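Local coordinates for protein pectate lyase/Amb allergen (Acidovorax citrulli, PDB 4HWV) that probably cleaves pectate as a secreted, calcium-binding polysaccharide lyase of family 1 and acts as a pathogenic factor, at residues Asp165-Leu179 with Pro191-Glu203. Sequence-based numbering, arbitrary orientation.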
ATOM      1  N   ASP A 165      21.339  25.049   2.562  1.00  4.59           N
ATOM      2  CA  ASP A 165      21.172  26.063   1.523  1.00  4.24           C
ATOM      3  C   ASP A 165      21.618  25.575   0.161  1.00  3.99           C
ATOM      4  O   ASP A 165      22.525  24.744   0.036  1.00  4.83           O
ATOM      5  CB  ASP A 165      22.022  27.298   1.834  1.00  5.02           C
ATOM      6  CG  ASP A 165      21.756  27.852   3.219  1.00  6.41           C
ATOM      7  OD1 ASP A 165      22.134  27.187   4.208  1.00  7.89           O
ATOM      8  OD2 ASP A 165      21.169  28.947   3.323  1.00  7.62           O
ATOM      9  N   ASN A 166      21.003  26.149  -0.867  1.00  4.43           N
ATOM     10  CA  ASN A 166      21.509  26.013  -2.228  1.00  4.19           C
ATOM     11  C   ASN A 166      21.584  24.559  -2.663  1.00  3.63           C
ATOM     12  O   ASN A 166      22.588  24.094  -3.192  1.00  4.48           O
ATOM     13  CB  ASN A 166      22.865  26.712  -2.383  1.00  4.85           C
ATOM     14  CG  ASN A 166      22.821  28.163  -1.965  1.00  5.30           C
ATOM     15  OD1 ASN A 166      21.956  28.914  -2.400  1.00  5.55           O
ATOM     16  ND2 ASN A 166      23.760  28.563  -1.117  1.00  6.27           N
ATOM     17  N   THR A 167      20.483  23.848  -2.449  1.00  3.48           N
ATOM     18  CA  THR A 167      20.434  22.427  -2.735  1.00  3.54           C
ATOM     19  C   THR A 167      19.356  22.113  -3.740  1.00  3.55           C
ATOM     20  O   THR A 167      18.209  22.553  -3.583  1.00  4.02           O
ATOM     21  CB  THR A 167      20.132  21.638  -1.445  1.00  3.86           C
ATOM     22  OG1 THR A 167      21.167  21.899  -0.491  1.00  3.94           O
ATOM     23  CG2 THR A 167      20.068  20.129  -1.714  1.00  4.49           C
ATOM     24  N   SER A 168      19.717  21.331  -4.753  1.00  3.77           N
ATOM     25  CA  SER A 168      18.738  20.688  -5.622  1.00  3.63           C
ATOM     26  C   SER A 168      18.719  19.186  -5.401  1.00  3.52           C
ATOM     27  O   SER A 168      19.780  18.548  -5.404  1.00  4.48           O
ATOM     28  CB  SER A 168      19.057  20.959  -7.091  1.00  3.96           C
ATOM     29  OG  SER A 168      18.883  22.340  -7.365  1.00  4.37           O
ATOM     30  N   LEU A 169      17.519  18.640  -5.190  1.00  3.18           N
ATOM     31  CA  LEU A 169      17.295  17.200  -5.153  1.00  3.65           C
ATOM     32  C   LEU A 169      16.485  16.878  -6.394  1.00  3.31           C
ATOM     33  O   LEU A 169      15.340  17.344  -6.526  1.00  4.61           O
ATOM     34  CB  LEU A 169      16.517  16.783  -3.904  1.00  5.25           C
ATOM     35  CG  LEU A 169      17.205  17.086  -2.576  1.00  7.02           C
ATOM     36  CD1 LEU A 169      16.269  16.832  -1.409  1.00  8.48           C
ATOM     37  CD2 LEU A 169      18.437  16.245  -2.401  1.00  9.31           C
ATOM     38  N   LEU A 170      17.072  16.096  -7.307  1.00  3.24           N
ATOM     39  CA  LEU A 170      16.481  15.897  -8.628  1.00  3.49           C
ATOM     40  C   LEU A 170      16.393  14.405  -8.902  1.00  3.04           C
ATOM     41  O   LEU A 170      17.408  13.727  -8.993  1.00  4.24           O
ATOM     42  CB  LEU A 170      17.327  16.592  -9.717  1.00  3.63           C
ATOM     43  CG  LEU A 170      17.512  18.110  -9.548  1.00  4.43           C
ATOM     44  CD1 LEU A 170      18.464  18.642 -10.610  1.00  4.98           C
ATOM     45  CD2 LEU A 170      16.199  18.913  -9.577  1.00  5.44           C
ATOM     46  N   GLY A 171      15.182  13.874  -8.975  1.00  3.22           N
ATOM     47  CA  GLY A 171      15.043  12.462  -9.290  1.00  3.98           C
ATOM     48  C   GLY A 171      15.540  12.127 -10.688  1.00  3.51           C
ATOM     49  O   GLY A 171      15.347  12.912 -11.615  1.00  3.59           O
ATOM     50  N   ILE A 172      16.139  10.942 -10.842  1.00  3.77           N
ATOM     51  CA  ILE A 172      16.496  10.438 -12.168  1.00  4.25           C
ATOM     52  C   ILE A 172      15.365   9.588 -12.747  1.00  4.84           C
ATOM     53  O   ILE A 172      14.876   8.649 -12.102  1.00  5.25           O
ATOM     54  CB  ILE A 172      17.765   9.563 -12.100  1.00  5.41           C
ATOM     55  CG1 ILE A 172      18.964  10.423 -11.680  1.00  5.52           C
ATOM     56  CG2 ILE A 172      18.011   8.843 -13.424  1.00  6.69           C
ATOM     57  CD1 ILE A 172      20.196   9.618 -11.297  1.00  6.89           C
ATOM     58  N   GLY A 173      14.944   9.895 -13.972  1.00  5.12           N
ATOM     59  CA  GLY A 173      14.067   8.957 -14.671  1.00  5.45           C
ATOM     60  C   GLY A 173      12.652   8.938 -14.117  1.00  5.21           C
ATOM     61  O   GLY A 173      12.114   9.958 -13.675  1.00  5.62           O
ATOM     62  N   THR A 174      12.042   7.763 -14.147  1.00  5.41           N
ATOM     63  CA  THR A 174      10.635   7.631 -13.791  1.00  7.03           C
ATOM     64  C   THR A 174      10.428   6.885 -12.483  1.00  7.26           C
ATOM     65  O   THR A 174       9.291   6.653 -12.081  1.00  8.75           O
ATOM     66  CB  THR A 174       9.876   6.895 -14.903  1.00  7.50           C
ATOM     67  OG1 THR A 174      10.498   5.625 -15.125  1.00  8.44           O
ATOM     68  CG2 THR A 174       9.891   7.707 -16.213  1.00  8.56           C
ATOM     69  N   ASP A 175      11.512   6.518 -11.799  1.00  6.33           N
ATOM     70  CA  ASP A 175      11.392   5.682 -10.608  1.00  7.78           C
ATOM     71  C   ASP A 175      12.246   6.144  -9.432  1.00  6.64           C
ATOM     72  O   ASP A 175      12.595   5.343  -8.562  1.00  8.14           O
ATOM     73  CB  ASP A 175      11.675   4.220 -10.959  1.00  9.38           C
ATOM     74  CG  ASP A 175      13.092   3.994 -11.430  1.00 11.78           C
ATOM     75  OD1 ASP A 175      13.824   4.965 -11.696  1.00 11.67           O
ATOM     76  OD2 ASP A 175      13.466   2.815 -11.550  1.00 15.95           O
ATOM     77  N   ALA A 176      12.572   7.430  -9.379  1.00  5.05           N
ATOM     78  CA  ALA A 176      13.302   7.945  -8.223  1.00  4.79           C
ATOM     79  C   ALA A 176      12.348   8.037  -7.039  1.00  4.08           C
ATOM     80  O   ALA A 176      11.263   8.621  -7.162  1.00  4.66           O
ATOM     81  CB  ALA A 176      13.875   9.307  -8.531  1.00  5.32           C
ATOM     82  N   LYS A 177      12.737   7.469  -5.900  1.00  4.06           N
ATOM     83  CA  LYS A 177      11.867   7.479  -4.726  1.00  4.11           C
ATOM     84  C   LYS A 177      12.633   7.783  -3.452  1.00  3.82           C
ATOM     85  O   LYS A 177      13.794   7.372  -3.295  1.00  4.38           O
ATOM     86  CB  LYS A 177      11.180   6.127  -4.528  1.00  5.67           C
ATOM     87  CG  LYS A 177      10.316   5.652  -5.683  1.00  7.43           C
ATOM     88  CD  LYS A 177       9.431   4.471  -5.250  1.00  9.93           C
ATOM     89  CE  LYS A 177       8.352   4.160  -6.255  1.00 12.63           C
ATOM     90  NZ  LYS A 177       7.367   3.230  -5.618  1.00 14.41           N
ATOM     91  N   ILE A 178      11.974   8.481  -2.526  1.00  3.54           N
ATOM     92  CA  ILE A 178      12.492   8.627  -1.162  1.00  3.85           C
ATOM     93  C   ILE A 178      11.369   8.185  -0.232  1.00  3.67           C
ATOM     94  O   ILE A 178      10.248   8.720  -0.297  1.00  4.88           O
ATOM     95  CB  ILE A 178      12.912  10.081  -0.884  1.00  4.06           C
ATOM     96  CG1 ILE A 178      14.078  10.466  -1.808  1.00  4.37           C
ATOM     97  CG2 ILE A 178      13.296  10.242   0.590  1.00  5.29           C
ATOM     98  CD1 ILE A 178      14.554  11.903  -1.639  1.00  6.01           C
ATOM     99  N   LEU A 179      11.649   7.169   0.579  1.00  3.37           N
ATOM    100  CA  LEU A 179      10.626   6.549   1.431  1.00  3.63           C
ATOM    101  C   LEU A 179      10.892   6.735   2.907  1.00  3.41           C
ATOM    102  O   LEU A 179      12.029   6.729   3.348  1.00  3.90           O
ATOM    103  CB  LEU A 179      10.588   5.036   1.223  1.00  4.56           C
ATOM    104  CG  LEU A 179      10.646   4.471  -0.191  1.00  5.53           C
ATOM    105  CD1 LEU A 179      10.698   2.949  -0.115  1.00  6.66           C
ATOM    106  CD2 LEU A 179       9.458   4.927  -1.025  1.00  6.59           C
ATOM    107  N   PRO A 191      18.979  28.206   9.869  1.00  6.77           N
ATOM    108  CA  PRO A 191      17.997  28.370   8.798  1.00  6.64           C
ATOM    109  C   PRO A 191      18.704  28.412   7.458  1.00  6.30           C
ATOM    110  O   PRO A 191      19.910  28.687   7.385  1.00  7.03           O
ATOM    111  CB  PRO A 191      17.359  29.722   9.121  1.00  8.37           C
ATOM    112  CG  PRO A 191      17.578  29.897  10.573  1.00  9.66           C
ATOM    113  CD  PRO A 191      18.936  29.322  10.827  1.00  8.42           C
ATOM    114  N   VAL A 192      17.958  28.143   6.402  1.00  5.24           N
ATOM    115  CA  VAL A 192      18.523  27.975   5.078  1.00  4.91           C
ATOM    116  C   VAL A 192      17.690  28.714   4.039  1.00  4.85           C
ATOM    117  O   VAL A 192      16.562  29.131   4.299  1.00  5.13           O
ATOM    118  CB  VAL A 192      18.574  26.472   4.669  1.00  5.16           C
ATOM    119  CG1 VAL A 192      19.409  25.678   5.681  1.00  5.66           C
ATOM    120  CG2 VAL A 192      17.158  25.898   4.540  1.00  5.70           C
ATOM    121  N   ALA A 193      18.234  28.835   2.841  1.00  4.82           N
ATOM    122  CA  ALA A 193      17.486  29.381   1.724  1.00  4.75           C
ATOM    123  C   ALA A 193      17.855  28.644   0.456  1.00  4.46           C
ATOM    124  O   ALA A 193      18.950  28.080   0.347  1.00  4.77           O
ATOM    125  CB  ALA A 193      17.785  30.870   1.543  1.00  5.74           C
ATOM    126  N   ASN A 194      16.937  28.681  -0.507  1.00  4.22           N
ATOM    127  CA  ASN A 194      17.232  28.380  -1.910  1.00  4.25           C
ATOM    128  C   ASN A 194      17.337  26.874  -2.194  1.00  4.16           C
ATOM    129  O   ASN A 194      18.432  26.329  -2.390  1.00  4.15           O
ATOM    130  CB  ASN A 194      18.468  29.136  -2.385  1.00  4.17           C
ATOM    131  CG  ASN A 194      18.599  29.083  -3.877  1.00  3.52           C
ATOM    132  OD1 ASN A 194      17.579  29.040  -4.588  1.00  4.18           O
ATOM    133  ND2 ASN A 194      19.842  29.096  -4.380  1.00  4.46           N
ATOM    134  N   ILE A 195      16.184  26.204  -2.217  1.00  3.83           N
ATOM    135  CA  ILE A 195      16.121  24.746  -2.347  1.00  3.62           C
ATOM    136  C   ILE A 195      15.131  24.379  -3.446  1.00  3.15           C
ATOM    137  O   ILE A 195      14.039  24.962  -3.524  1.00  4.03           O
ATOM    138  CB  ILE A 195      15.716  24.096  -1.005  1.00  4.16           C
ATOM    139  CG1 ILE A 195      16.852  24.248   0.017  1.00  4.90           C
ATOM    140  CG2 ILE A 195      15.348  22.621  -1.201  1.00  4.98           C
ATOM    141  CD1 ILE A 195      16.428  23.967   1.466  1.00  5.34           C
ATOM    142  N   VAL A 196      15.538  23.445  -4.321  1.00  2.49           N
ATOM    143  CA  VAL A 196      14.695  22.959  -5.406  1.00  2.72           C
ATOM    144  C   VAL A 196      14.585  21.439  -5.273  1.00  2.83           C
ATOM    145  O   VAL A 196      15.597  20.749  -5.077  1.00  3.28           O
ATOM    146  CB  VAL A 196      15.303  23.326  -6.774  1.00  3.31           C
ATOM    147  CG1 VAL A 196      14.587  22.561  -7.908  1.00  4.48           C
ATOM    148  CG2 VAL A 196      15.268  24.840  -6.988  1.00  4.15           C
ATOM    149  N   ILE A 197      13.355  20.920  -5.374  1.00  2.53           N
ATOM    150  CA  ILE A 197      13.118  19.483  -5.255  1.00  2.71           C
ATOM    151  C   ILE A 197      12.207  19.078  -6.408  1.00  2.89           C
ATOM    152  O   ILE A 197      11.098  19.607  -6.517  1.00  3.20           O
ATOM    153  CB  ILE A 197      12.446  19.133  -3.880  1.00  3.40           C
ATOM    154  CG1 ILE A 197      13.367  19.554  -2.718  1.00  3.97           C
ATOM    155  CG2 ILE A 197      12.099  17.659  -3.797  1.00  4.08           C
ATOM    156  CD1 ILE A 197      12.732  19.453  -1.351  1.00  4.47           C
ATOM    157  N   ARG A 198      12.674  18.185  -7.291  1.00  2.73           N
ATOM    158  CA  ARG A 198      11.901  17.810  -8.482  1.00  3.27           C
ATOM    159  C   ARG A 198      12.026  16.333  -8.824  1.00  2.88           C
ATOM    160  O   ARG A 198      13.052  15.709  -8.590  1.00  3.41           O
ATOM    161  CB  ARG A 198      12.366  18.580  -9.731  1.00  3.77           C
ATOM    162  CG  ARG A 198      12.492  20.072  -9.521  1.00  4.54           C
ATOM    163  CD  ARG A 198      12.954  20.747 -10.792  1.00  4.49           C
ATOM    164  NE  ARG A 198      11.877  20.897 -11.773  1.00  4.19           N
ATOM    165  CZ  ARG A 198      12.069  21.335 -13.008  1.00  4.55           C
ATOM    166  NH1 ARG A 198      13.305  21.550 -13.461  1.00  6.13           N
ATOM    167  NH2 ARG A 198      11.024  21.535 -13.796  1.00  5.37           N
ATOM    168  N   ASN A 199      10.960  15.800  -9.425  1.00  3.51           N
ATOM    169  CA  ASN A 199      10.979  14.502 -10.075  1.00  3.11           C
ATOM    170  C   ASN A 199      11.218  13.320  -9.147  1.00  2.73           C
ATOM    171  O   ASN A 199      11.756  12.306  -9.580  1.00  3.51           O
ATOM    172  CB  ASN A 199      11.979  14.470 -11.236  1.00  3.16           C
ATOM    173  CG  ASN A 199      11.672  13.354 -12.218  1.00  3.30           C
ATOM    174  OD1 ASN A 199      10.501  13.089 -12.498  1.00  3.88           O
ATOM    175  ND2 ASN A 199      12.713  12.701 -12.753  1.00  4.18           N
ATOM    176  N   ILE A 200      10.750  13.423  -7.899  1.00  3.05           N
ATOM    177  CA  ILE A 200      10.910  12.348  -6.916  1.00  3.21           C
ATOM    178  C   ILE A 200       9.525  11.898  -6.470  1.00  3.38           C
ATOM    179  O   ILE A 200       8.594  12.711  -6.327  1.00  3.38           O
ATOM    180  CB  ILE A 200      11.723  12.850  -5.700  1.00  3.34           C
ATOM    181  CG1 ILE A 200      13.137  13.204  -6.152  1.00  4.10           C
ATOM    182  CG2 ILE A 200      11.759  11.817  -4.558  1.00  3.97           C
ATOM    183  CD1 ILE A 200      13.858  14.158  -5.224  1.00  4.45           C
ATOM    184  N   THR A 201       9.376  10.591  -6.274  1.00  3.37           N
ATOM    185  CA  THR A 201       8.181  10.049  -5.624  1.00  3.55           C
ATOM    186  C   THR A 201       8.484   9.824  -4.143  1.00  3.74           C
ATOM    187  O   THR A 201       9.343   9.010  -3.803  1.00  4.53           O
ATOM    188  CB  THR A 201       7.740   8.751  -6.311  1.00  4.20           C
ATOM    189  OG1 THR A 201       7.305   9.083  -7.624  1.00  4.96           O
ATOM    190  CG2 THR A 201       6.573   8.089  -5.583  1.00  4.63           C
ATOM    191  N   PHE A 202       7.784  10.570  -3.283  1.00  3.70           N
ATOM    192  CA  PHE A 202       7.949  10.516  -1.841  1.00  3.68           C
ATOM    193  C   PHE A 202       6.818   9.657  -1.281  1.00  3.62           C
ATOM    194  O   PHE A 202       5.655   9.896  -1.614  1.00  4.74           O
ATOM    195  CB  PHE A 202       7.820  11.924  -1.256  1.00  3.75           C
ATOM    196  CG  PHE A 202       8.975  12.836  -1.545  1.00  3.40           C
ATOM    197  CD1 PHE A 202      10.053  12.872  -0.662  1.00  3.75           C
ATOM    198  CD2 PHE A 202       8.989  13.662  -2.667  1.00  3.87           C
ATOM    199  CE1 PHE A 202      11.123  13.709  -0.890  1.00  4.37           C
ATOM    200  CE2 PHE A 202      10.074  14.518  -2.896  1.00  3.63           C
ATOM    201  CZ  PHE A 202      11.129  14.546  -2.013  1.00  4.16           C
ATOM    202  N   GLU A 203       7.135   8.681  -0.431  1.00  3.46           N
ATOM    203  CA  GLU A 203       6.078   7.842   0.158  1.00  3.80           C
ATOM    204  C   GLU A 203       6.246   7.632   1.644  1.00  3.63           C
ATOM    205  O   GLU A 203       7.338   7.296   2.112  1.00  4.14           O
ATOM    206  CB  GLU A 203       6.067   6.428  -0.446  1.00  4.62           C
ATOM    207  CG  GLU A 203       5.781   6.392  -1.951  1.00  5.82           C
ATOM    208  CD  GLU A 203       5.839   5.008  -2.554  1.00  7.21           C
ATOM    209  OE1 GLU A 203       5.809   4.009  -1.812  1.00  7.66           O
ATOM    210  OE2 GLU A 203       5.896   4.932  -3.800  1.00 10.30           O
TER
HETATM  211  O   HOH W   1      21.272  30.461   5.549  1.00 18.55           O
HETATM  212  O   HOH W   2      11.216   9.867 -10.939  1.00  5.05           O
HETATM  213  O   HOH W   3       9.464   8.509  -9.201  1.00  5.84           O
HETATM  214  O   HOH W   4       7.691   1.848  -2.435  1.00 17.34           O
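Thr167 O accepts from Val196 N and Leu169 N gives to Val196 O, backbone bonds typical of the parallel ladder between strands 167-171 and 192-198, which resumes where strand 177-179 meets strand 201-203. One amide pair adds to the beginning of the ladder: Asn194 ND2 bonds to Asn166 OD1 (2.9 Å) almost straight, at 168° and on a lone pair, although the amide planes stand 75° apart; Asn194 OD1 accepts from Thr34 N and Gly35 N. From the link between strands 192-198 and 201-203, Asn199, with CG anti to its own N (chi1 -159°), reaches across to the bend that follows strand 167-171, where ND2 grips two carbonyls, Gly171 O at 2.9 Å, from above the carbonyl plane, and Gly173 O at 3.0 Å on a lone pair. Such stacking of successive coils, each bending from one sheet into the next, is the right-handed parallel beta-helix of family 1 pectate lyases. Apolar contacts line the interior: Leu169 CD1 lies alongside Ile197 CG1 (4.2 Å), Ile178 CD1 meets Phe202 CE1 obliquely (3.9 Å), and Ile178 CG1 packs on Ile200 CG2 (3.8 Å), a methyl that also covers a face of the neighbouring Phe202 ring. On the other surface the extended Lys177 sends NZ to the syn side of Glu203 OE2, somewhat out of the carboxylate plane, in a 2.9 Å salt bridge.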